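Local coordinates for beta-lactamase (Burkholderia cenocepacia, PDB 5E2G), which probably hydrolyses beta-lactams to substituted beta-amino acids, as a member of the class C beta-lactamase family of serine hydrolases, at residues Arg245-Arg248 / Ala249-Arg252; Leu171-Gln174 / Arg175-Ala179; Leu229-Phe232 / Val233-Asn236. One frame throughout, in Å; residues are numbered along the deposited sequence.

Contact 1: Arg245-Arg248 / Ala249-Arg252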
loop_
_atom_site.group_PDB
_atom_site.type_symbol
_atom_site.label_atom_id
_atom_site.label_comp_id
_atom_site.label_asym_id
_atom_site.label_seq_id
_atom_site.Cartn_x
_atom_site.Cartn_y
_atom_site.Cartn_z
ATOM N N ARG A 245 19.970 1.063 7.549
ATOM C CA ARG A 245 19.580 1.863 6.385
ATOM C C ARG A 245 18.116 1.637 6.025
ATOM O O ARG A 245 17.369 2.593 5.783
ATOM C CB ARG A 245 20.475 1.554 5.183
ATOM C CG ARG A 245 20.032 2.246 3.884
ATOM C CD ARG A 245 20.974 1.944 2.713
ATOM N NE ARG A 245 20.392 2.280 1.409
ATOM C CZ ARG A 245 20.945 1.981 0.232
ATOM N NH1 ARG A 245 22.098 1.319 0.182
ATOM N NH2 ARG A 245 20.345 2.336 -0.895
ATOM N N LEU A 246 17.682 0.379 5.983
ATOM C CA LEU A 246 16.277 0.123 5.695
ATOM C C LEU A 246 15.379 0.646 6.806
ATOM O O LEU A 246 14.296 1.167 6.528
ATOM C CB LEU A 246 16.031 -1.363 5.462
ATOM C CG LEU A 246 14.565 -1.689 5.173
ATOM C CD1 LEU A 246 14.016 -0.879 4.012
ATOM C CD2 LEU A 246 14.340 -3.160 4.933
ATOM N N GLN A 247 15.808 0.533 8.066
ATOM C CA GLN A 247 14.963 1.007 9.157
ATOM C C GLN A 247 14.719 2.504 9.048
ATOM O O GLN A 247 13.577 2.961 9.165
ATOM C CB GLN A 247 15.583 0.682 10.508
ATOM C CG GLN A 247 14.656 1.031 11.660
ATOM C CD GLN A 247 13.438 0.121 11.726
ATOM O OE1 GLN A 247 13.491 -0.958 12.322
ATOM N NE2 GLN A 247 12.340 0.544 11.109
ATOM N N ARG A 248 15.789 3.284 8.839
ATOM C CA ARG A 248 15.626 4.711 8.568
ATOM C C ARG A 248 14.746 4.938 7.346
ATOM O O ARG A 248 13.841 5.784 7.371
ATOM C CB ARG A 248 16.986 5.375 8.363
ATOM C CG ARG A 248 17.907 5.277 9.568
ATOM C CD ARG A 248 19.134 6.178 9.438
ATOM N NE ARG A 248 20.025 5.785 8.343
ATOM C CZ ARG A 248 21.093 5.001 8.484
ATOM N NH1 ARG A 248 21.411 4.521 9.678
ATOM N NH2 ARG A 248 21.842 4.699 7.427
ATOM N N ALA A 249 14.990 4.179 6.270
ATOM C CA ALA A 249 14.188 4.318 5.061
ATOM C C ALA A 249 12.714 4.101 5.355
ATOM O O ALA A 249 11.862 4.858 4.877
ATOM C CB ALA A 249 14.664 3.335 3.995
ATOM N N ILE A 250 12.397 3.084 6.156
ATOM C CA ILE A 250 11.004 2.780 6.462
ATOM C C ILE A 250 10.370 3.915 7.251
ATOM O O ILE A 250 9.251 4.351 6.954
ATOM C CB ILE A 250 10.899 1.445 7.217
ATOM C CG1 ILE A 250 11.155 0.277 6.270
ATOM C CG2 ILE A 250 9.531 1.307 7.859
ATOM C CD1 ILE A 250 11.290 -1.049 6.980
ATOM N N GLU A 251 11.069 4.412 8.273
ATOM C CA GLU A 251 10.479 5.474 9.082
ATOM C C GLU A 251 10.241 6.727 8.248
ATOM O O GLU A 251 9.219 7.404 8.408
ATOM C CB GLU A 251 11.358 5.790 10.294
ATOM C CG GLU A 251 10.619 6.637 11.321
ATOM C CD GLU A 251 11.445 6.981 12.553
ATOM O OE1 GLU A 251 12.668 6.720 12.552
ATOM O OE2 GLU A 251 10.866 7.517 13.524
ATOM N N ARG A 252 11.148 7.021 7.314
ATOM C CA ARG A 252 11.048 8.230 6.512
ATOM C C ARG A 252 9.862 8.213 5.552
ATOM O O ARG A 252 9.437 9.283 5.110
ATOM C CB ARG A 252 12.351 8.436 5.753
ATOM C CG ARG A 252 12.782 9.873 5.663
ATOM C CD ARG A 252 14.257 9.975 5.340
ATOM N NE ARG A 252 14.560 11.227 4.667
ATOM C CZ ARG A 252 14.961 12.328 5.289
ATOM N NH1 ARG A 252 15.208 13.425 4.586
ATOM N NH2 ARG A 252 15.114 12.337 6.612
#
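Leu246 and Ile250, an i to i+4 pair, lie obliquely across one another on the buried side of alpha-helix 244-252. The branch point of the leucine does part of the touching, CG of Leu246 standing 3.8 Å from CD1 of Ile250, while Leu246 CD1 meets the CG1 methylene of Ile250. Different first torsions bring the two together: CG of Leu246 is anti to its backbone N (chi1 179°), and CG1 of Ile250 is anti to its carbonyl carbon (chi1 -73°), which turns it back along the helix. That branch also rests on the backbone, with Ile250 CG1 3.3 Å from Leu246 O, which accepts Ile250 N at 2.7 Å in the matching backbone bond. A more distant neighbour is the methyl of Ala249, 4.3 Å from Leu246 CD1. On another side, Arg248 bends at chi3 (-65°) and runs back, one face of its guanidinium over Arg245 CA, 3.7 Å above the plane and toward the rim. Arg245 itself forms salt bridges with Asp74 and Glu80. The apolar side touches two helices: Leu246 and Ile250 both meet Thr70 of helix 64-77 and Ile180 of helix 168-180, and Leu246 also reaches Leu176 and Ala179.

Contact 2: Leu171-Gln174 / Arg175-Ala179; sequences LMEQ and RLFPA
The ring of Phe177 carries the carbonyl oxygen of Met172, a selenomethionine here, over one face, 2.9 Å above the plane and offset toward the rim. CB of Met172 also lies over the ring, a CH-pi contact 4.2 Å from the centroid, whereas its SE makes an oblique Met-aromatic contact with the ring. Bends at chi2 and chi3 (-70° and -87°) fold the selenomethionine so that its CE methyl comes within 4.0 Å of Phe177 CZ. Glu173 brings CG near the CD2 and CE2 atoms of the ring, its carboxylate plane turned 47° from it; OE2 accepts the backbone amides of Ile187 and Asn188. The i to i+5 spacing of Met172 and Phe177 reflects a wider pi-type turn in helix 168-180. Its i to i+5 bonds run from Leu176 N to Leu171 O at 3.0 Å and from Phe177 N to Met172 O at 2.9 Å, so the oxygen lying over the ring is also a backbone acceptor. Pro178 brings no amide hydrogen to the next position, and the helix kinks there, with Pro178 CD 3.2 Å from Glu173 O. Elsewhere on the turn, Leu171 and Arg175 run side by side, CD2 of Leu171 against CD of Arg175 at 3.8 Å, and the arginine continues to a salt bridge with Asp74 of helix 64-77.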
loop_
_atom_site.group_PDB
_atom_site.type_symbol
_atom_site.label_atom_id
_atom_site.label_comp_id
_atom_site.label_asym_id
_atom_site.label_seq_id
_atom_site.Cartn_x
_atom_site.Cartn_y
_atom_site.Cartn_z
ATOM N N LEU A 171 14.502 -6.013 -7.606
ATOM C CA LEU A 171 14.734 -5.200 -6.416
ATOM C C LEU A 171 13.743 -5.530 -5.310
ATOM O O LEU A 171 14.084 -5.467 -4.129
ATOM C CB LEU A 171 14.640 -3.720 -6.768
ATOM C CG LEU A 171 15.812 -3.078 -7.510
ATOM C CD1 LEU A 171 15.409 -1.732 -8.080
ATOM C CD2 LEU A 171 16.999 -2.943 -6.574
HETATM N N MSE A 172 12.518 -5.879 -5.666
HETATM C CA MSE A 172 11.513 -6.180 -4.666
HETATM C C MSE A 172 11.739 -7.566 -4.048
HETATM O O MSE A 172 11.703 -7.725 -2.831
HETATM C CB MSE A 172 10.127 -6.085 -5.287
HETATM C CG MSE A 172 9.805 -4.706 -5.824
HETATM SE SE MSE A 172 9.527 -3.339 -4.447
HETATM C CE MSE A 172 7.627 -3.630 -4.146
ATOM N N GLU A 173 11.991 -8.565 -4.892
ATOM C CA GLU A 173 12.065 -9.943 -4.421
ATOM C C GLU A 173 13.447 -10.343 -3.904
ATOM O O GLU A 173 13.539 -11.207 -3.024
ATOM C CB GLU A 173 11.612 -10.882 -5.547
ATOM C CG GLU A 173 10.202 -10.525 -6.058
ATOM C CD GLU A 173 9.615 -11.521 -7.053
ATOM O OE1 GLU A 173 10.379 -12.243 -7.734
ATOM O OE2 GLU A 173 8.373 -11.583 -7.151
ATOM N N GLN A 174 14.521 -9.737 -4.401
ATOM C CA GLN A 174 15.861 -10.098 -3.959
ATOM C C GLN A 174 16.463 -9.092 -2.990
ATOM O O GLN A 174 17.555 -9.337 -2.468
ATOM C CB GLN A 174 16.799 -10.265 -5.164
ATOM C CG GLN A 174 16.270 -11.176 -6.257
ATOM C CD GLN A 174 15.949 -12.574 -5.758
ATOM O OE1 GLN A 174 16.611 -13.097 -4.859
ATOM N NE2 GLN A 174 14.924 -13.185 -6.339
ATOM N N ARG A 175 15.788 -7.969 -2.747
ATOM C CA ARG A 175 16.321 -6.921 -1.889
ATOM C C ARG A 175 15.326 -6.594 -0.790
ATOM O O ARG A 175 15.562 -6.923 0.371
ATOM C CB ARG A 175 16.636 -5.675 -2.712
ATOM C CG ARG A 175 17.693 -4.753 -2.144
ATOM C CD ARG A 175 17.823 -3.410 -2.930
ATOM N NE ARG A 175 18.390 -2.313 -2.140
ATOM C CZ ARG A 175 19.664 -2.216 -1.772
ATOM N NH1 ARG A 175 20.533 -3.163 -2.105
ATOM N NH2 ARG A 175 20.066 -1.176 -1.051
ATOM N N LEU A 176 14.206 -5.958 -1.139
ATOM C CA LEU A 176 13.311 -5.424 -0.114
ATOM C C LEU A 176 12.665 -6.534 0.709
ATOM O O LEU A 176 12.778 -6.548 1.939
ATOM C CB LEU A 176 12.240 -4.536 -0.751
ATOM C CG LEU A 176 11.273 -3.909 0.261
ATOM C CD1 LEU A 176 12.017 -2.973 1.191
ATOM C CD2 LEU A 176 10.110 -3.184 -0.394
ATOM N N PHE A 177 11.963 -7.463 0.044
ATOM C CA PHE A 177 11.204 -8.494 0.753
ATOM C C PHE A 177 12.073 -9.330 1.683
ATOM O O PHE A 177 11.714 -9.467 2.862
ATOM C CB PHE A 177 10.467 -9.392 -0.247
ATOM C CG PHE A 177 9.475 -8.671 -1.128
ATOM C CD1 PHE A 177 8.983 -7.414 -0.793
ATOM C CD2 PHE A 177 9.026 -9.269 -2.298
ATOM C CE1 PHE A 177 8.072 -6.774 -1.601
ATOM C CE2 PHE A 177 8.116 -8.633 -3.111
ATOM C CZ PHE A 177 7.637 -7.386 -2.763
ATOM N N PRO A 178 13.205 -9.903 1.247
ATOM C CA PRO A 178 14.033 -10.658 2.202
ATOM C C PRO A 178 14.619 -9.804 3.308
ATOM O O PRO A 178 14.915 -10.332 4.384
ATOM C CB PRO A 178 15.138 -11.262 1.321
ATOM C CG PRO A 178 15.156 -10.433 0.104
ATOM C CD PRO A 178 13.751 -9.989 -0.117
ATOM N N ALA A 179 14.800 -8.504 3.092
ATOM C CA ALA A 179 15.348 -7.675 4.155
ATOM C C ALA A 179 14.339 -7.396 5.255
ATOM O O ALA A 179 14.740 -7.040 6.367
ATOM C CB ALA A 179 15.846 -6.370 3.588
#

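Contact 3: Leu229-Phe232 / Val233-Asn236; sequences LLRF and VQAN
Phe232 overlaps the side-chain amide of Asn236, whose ND2 sits over the centre of the ring, 3.3 Å above its plane. Ring and amide planes stand 87° apart, so the amide is upright on the aromatic face with its nitrogen end down; the closest ring atom is Phe232 CE1, 3.3 Å from Asn236 ND2. With CG anti to the backbone N (chi1 -174°), the phenyl group swings to the side of its own carbonyl carbon, which places the ring and Phe232 O within range of the same nitrogen. ND2 of Asn236 donates to Phe232 O at 3.0 Å, nearly straight, and the oxygen lies close to the amide plane. Relative to the carbonyl plane, the donor lies above it, 54° out. The same oxygen accepts the backbone N of Asn236 at 2.8 Å, so two N-H groups from one residue grip it near the C-terminal end of helix 226-235. The backbone bond is the i to i+4 bond of the helix, and the Asn236 side chain doubles back onto the same carbonyl. This helix packs on the central antiparallel sheet, Leu229 and Val233 resting on Val324 and Val335, while Phe232 is directed instead to helix 64-77, touching Thr66, Leu67 and Thr70. At the other end of the amide, OD1 of Asn236 accepts from NE2 of His254; bonds on both sides would fix the rotation of the group in its buried setting. Round the helix, Val233 sets CG2 3.5 Å from Leu229 O. Gln234 extends back along the preceding turn, its CG 3.4 Å from Leu230 O and its OE1 3.7 Å from Arg231 CA.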
loop_
_atom_site.group_PDB
_atom_site.type_symbol
_atom_site.label_atom_id
_atom_site.label_comp_id
_atom_site.label_asym_id
_atom_site.label_seq_id
_atom_site.Cartn_x
_atom_site.Cartn_y
_atom_site.Cartn_z
ATOM N N LEU A 229 2.554 -9.329 5.382
ATOM C CA LEU A 229 2.120 -7.940 5.485
ATOM C C LEU A 229 2.169 -7.466 6.932
ATOM O O LEU A 229 2.538 -6.321 7.213
ATOM C CB LEU A 229 0.711 -7.789 4.911
ATOM C CG LEU A 229 0.347 -6.401 4.396
ATOM C CD1 LEU A 229 1.485 -5.866 3.547
ATOM C CD2 LEU A 229 -0.929 -6.456 3.588
ATOM N N LEU A 230 1.832 -8.352 7.866
ATOM C CA LEU A 230 1.928 -8.012 9.279
ATOM C C LEU A 230 3.369 -7.723 9.672
ATOM O O LEU A 230 3.636 -6.789 10.435
ATOM C CB LEU A 230 1.357 -9.149 10.127
ATOM C CG LEU A 230 1.115 -8.804 11.594
ATOM C CD1 LEU A 230 0.186 -7.587 11.695
ATOM C CD2 LEU A 230 0.545 -10.012 12.325
ATOM N N ARG A 231 4.312 -8.523 9.171
ATOM C CA ARG A 231 5.715 -8.304 9.508
ATOM C C ARG A 231 6.189 -6.948 8.999
ATOM O O ARG A 231 6.975 -6.266 9.662
ATOM C CB ARG A 231 6.562 -9.442 8.945
ATOM C CG ARG A 231 7.970 -9.471 9.475
ATOM C CD ARG A 231 8.678 -10.781 9.158
ATOM N NE ARG A 231 10.047 -10.772 9.674
ATOM C CZ ARG A 231 10.371 -11.029 10.938
ATOM N NH1 ARG A 231 9.430 -11.324 11.816
ATOM N NH2 ARG A 231 11.637 -10.991 11.326
ATOM N N PHE A 232 5.699 -6.534 7.829
ATOM C CA PHE A 232 5.974 -5.193 7.319
ATOM C C PHE A 232 5.437 -4.119 8.265
ATOM O O PHE A 232 6.131 -3.144 8.574
ATOM C CB PHE A 232 5.368 -5.068 5.925
ATOM C CG PHE A 232 5.688 -3.780 5.208
ATOM C CD1 PHE A 232 6.982 -3.289 5.153
ATOM C CD2 PHE A 232 4.694 -3.094 4.536
ATOM C CE1 PHE A 232 7.274 -2.112 4.472
ATOM C CE2 PHE A 232 4.978 -1.908 3.848
ATOM C CZ PHE A 232 6.271 -1.424 3.817
ATOM N N VAL A 233 4.207 -4.298 8.758
ATOM C CA VAL A 233 3.639 -3.377 9.743
ATOM C C VAL A 233 4.518 -3.307 10.986
ATOM O O VAL A 233 4.770 -2.223 11.524
ATOM C CB VAL A 233 2.196 -3.798 10.087
ATOM C CG1 VAL A 233 1.676 -3.049 11.314
ATOM C CG2 VAL A 233 1.284 -3.573 8.887
ATOM N N GLN A 234 5.016 -4.454 11.449
ATOM C CA GLN A 234 5.936 -4.442 12.582
ATOM C C GLN A 234 7.188 -3.650 12.255
ATOM O O GLN A 234 7.658 -2.857 13.078
ATOM C CB GLN A 234 6.319 -5.864 12.988
ATOM C CG GLN A 234 5.186 -6.723 13.500
ATOM C CD GLN A 234 5.671 -8.102 13.911
ATOM O OE1 GLN A 234 5.625 -9.047 13.124
ATOM N NE2 GLN A 234 6.153 -8.220 15.146
ATOM N N ALA A 235 7.739 -3.851 11.057
ATOM C CA ALA A 235 8.920 -3.101 10.641
ATOM C C ALA A 235 8.641 -1.599 10.614
ATOM O O ALA A 235 9.497 -0.792 10.998
ATOM C CB ALA A 235 9.397 -3.593 9.276
ATOM N N ASN A 236 7.437 -1.203 10.192
ATOM C CA ASN A 236 7.052 0.205 10.203
ATOM C C ASN A 236 6.880 0.767 11.607
ATOM O O ASN A 236 6.659 1.976 11.744
ATOM C CB ASN A 236 5.773 0.406 9.395
ATOM C CG ASN A 236 6.053 0.600 7.912
ATOM O OD1 ASN A 236 6.204 1.723 7.445
ATOM N ND2 ASN A 236 6.138 -0.500 7.171
#

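How the contacts relate
All three contacts touch helix 64-77, with Thr70 a shared neighbour. Contacts 1 and 2, with centres 14 Å apart, meet directly: Leu246 CD2 lies 3.8 Å from Ala179 CB, and Arg245 NH1 comes 3.4 Å from Arg175 NH2, Asp74 being the partner these arginines share. Bound thiocyanate, probably from the crystallisation liquor, lies about 4 Å from the side chain of Leu246 and also about 4 Å from that of Arg175. Contacts 1 and 3, 13 Å apart between centres, are joined by a probable hydrogen bond from Gln247 NE2 to Ala235 O at 3.1 Å. The nearest atoms of contacts 2 and 3 are about 6 Å apart, without touching. Helix 64-77 follows Ser62, probably the nucleophile of an SxxK motif with Lys65.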